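Local atomic coordinates of lipoprotein (Actinomyces odontolyticus, PDB entry 3UP9), a protein that probably binds L-methionine as a membrane-attached substrate-binding lipoprotein of the NlpA family, its interdomain cleft holding selenomethionine in this crystal. Residues 161-164 against 165-168. Residues are numbered along the deposited sequence; the frame is centred on the assembly and turned at random.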
loop_
_atom_site.group_PDB
_atom_site.type_symbol
_atom_site.label_atom_id
_atom_site.label_comp_id
_atom_site.label_asym_id
_atom_site.label_seq_id
_atom_site.Cartn_x
_atom_site.Cartn_y
_atom_site.Cartn_z
ATOM N N LEU A 161 -5.393 -10.871 -5.461
ATOM C CA LEU A 161 -5.180 -11.380 -4.083
ATOM C C LEU A 161 -6.478 -11.784 -3.336
ATOM O O LEU A 161 -6.564 -12.906 -2.829
ATOM C CB LEU A 161 -4.353 -10.390 -3.244
ATOM C CG LEU A 161 -2.848 -10.469 -3.515
ATOM C CD1 LEU A 161 -2.205 -9.214 -2.976
ATOM C CD2 LEU A 161 -2.207 -11.714 -2.958
ATOM N N VAL A 162 -7.443 -10.866 -3.227
ATOM C CA VAL A 162 -8.735 -11.151 -2.577
ATOM C C VAL A 162 -9.447 -12.290 -3.267
ATOM O O VAL A 162 -9.839 -13.220 -2.604
ATOM C CB VAL A 162 -9.669 -9.934 -2.520
ATOM C CG1 VAL A 162 -11.077 -10.313 -1.976
ATOM C CG2 VAL A 162 -9.043 -8.873 -1.682
ATOM N N ARG A 163 -9.590 -12.250 -4.588
ATOM C CA ARG A 163 -10.107 -13.417 -5.376
ATOM C C ARG A 163 -9.357 -14.760 -5.076
ATOM O O ARG A 163 -9.984 -15.811 -5.074
ATOM C CB ARG A 163 -10.100 -13.104 -6.894
ATOM C CG ARG A 163 -10.598 -14.189 -7.856
ATOM C CD ARG A 163 -12.019 -14.619 -7.503
ATOM N NE ARG A 163 -12.747 -15.429 -8.523
ATOM C CZ ARG A 163 -12.882 -16.774 -8.558
ATOM N NH1 ARG A 163 -12.293 -17.572 -7.670
ATOM N NH2 ARG A 163 -13.605 -17.344 -9.528
ATOM N N SER A 164 -8.050 -14.722 -4.771
ATOM C CA SER A 164 -7.267 -15.943 -4.553
ATOM C C SER A 164 -7.676 -16.650 -3.278
ATOM O O SER A 164 -7.405 -17.821 -3.129
ATOM C CB SER A 164 -5.760 -15.699 -4.583
ATOM O OG SER A 164 -5.304 -15.081 -3.392
ATOM N N LEU A 165 -8.317 -15.936 -2.354
ATOM C CA LEU A 165 -8.907 -16.527 -1.142
ATOM C C LEU A 165 -9.959 -17.628 -1.430
ATOM O O LEU A 165 -10.155 -18.517 -0.606
ATOM C CB LEU A 165 -9.467 -15.415 -0.216
ATOM C CG LEU A 165 -8.510 -14.330 0.339
ATOM C CD1 LEU A 165 -9.269 -13.239 1.076
ATOM C CD2 LEU A 165 -7.418 -14.931 1.197
ATOM N N ASP A 166 -10.608 -17.600 -2.599
ATOM C CA ASP A 166 -11.481 -18.719 -3.036
ATOM C C ASP A 166 -10.674 -20.013 -3.348
ATOM O O ASP A 166 -11.191 -21.098 -3.221
ATOM C CB ASP A 166 -12.302 -18.350 -4.295
ATOM C CG ASP A 166 -13.123 -17.085 -4.126
ATOM O OD1 ASP A 166 -13.353 -16.659 -2.970
ATOM O OD2 ASP A 166 -13.539 -16.511 -5.159
ATOM N N ASP A 167 -9.405 -19.885 -3.718
ATOM C CA ASP A 167 -8.586 -21.013 -4.168
ATOM C C ASP A 167 -7.603 -21.544 -3.155
ATOM O O ASP A 167 -7.337 -22.731 -3.108
ATOM C CB ASP A 167 -7.801 -20.547 -5.391
ATOM C CG ASP A 167 -8.706 -19.964 -6.448
ATOM O OD1 ASP A 167 -9.680 -20.668 -6.805
ATOM O OD2 ASP A 167 -8.451 -18.818 -6.872
ATOM N N PHE A 168 -7.029 -20.639 -2.374
ATOM C CA PHE A 168 -5.926 -20.950 -1.488
ATOM C C PHE A 168 -6.369 -20.893 0.017
ATOM O O PHE A 168 -7.325 -20.224 0.413
ATOM C CB PHE A 168 -4.755 -19.958 -1.749
ATOM C CG PHE A 168 -4.290 -19.871 -3.200
ATOM C CD1 PHE A 168 -4.178 -21.011 -3.997
ATOM C CD2 PHE A 168 -3.900 -18.656 -3.743
ATOM C CE1 PHE A 168 -3.734 -20.924 -5.326
ATOM C CE2 PHE A 168 -3.452 -18.554 -5.059
ATOM C CZ PHE A 168 -3.366 -19.684 -5.862
HETATM O O HOH W 1 -12.395 -13.865 -2.090
#
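Short helix 161-164 runs through S164 into the loop that carries F168 and leads to strand 170-173, on one face of the five-stranded sheet in one lobe of this periplasmic-binding-protein-like fold. The turn is held by a run of i to i+3 backbone bonds: the amides of L165, D166 and D167 reach the carbonyls of V162, R163 and S164. S164 O takes two donors, D167 N from above its carbonyl plane at 2.9 Å and F168 N, also at 2.9 Å, almost in line with the carbonyl (C=O...N 171°). With chi1 at 76°, S164 OG sits between the backbone N and carbonyl carbon and reaches back to donate to L161 O at 2.6 Å, while S164 CB lies 3.6 Å from F168 CD2. Replacing S164 with an alanine removes the hydroxyl, and L161 O would probably lose its short bond, keeping the weak one from S164 N, on the buried side where S164 meets V156 and A171. On the outer side, R163 NH1 forms a salt bridge with D166 OD2 at 3.0 Å, the guanidinium and carboxylate planes 48° apart. D166 OD1 accepts from a water that also donates to V162 O at 2.7 Å. One D166 oxygen thus ties back directly to R163, the other through water to V162, and D167, its OD2 4.1 Å from R163 NH1, probably adds a weaker electrostatic pull.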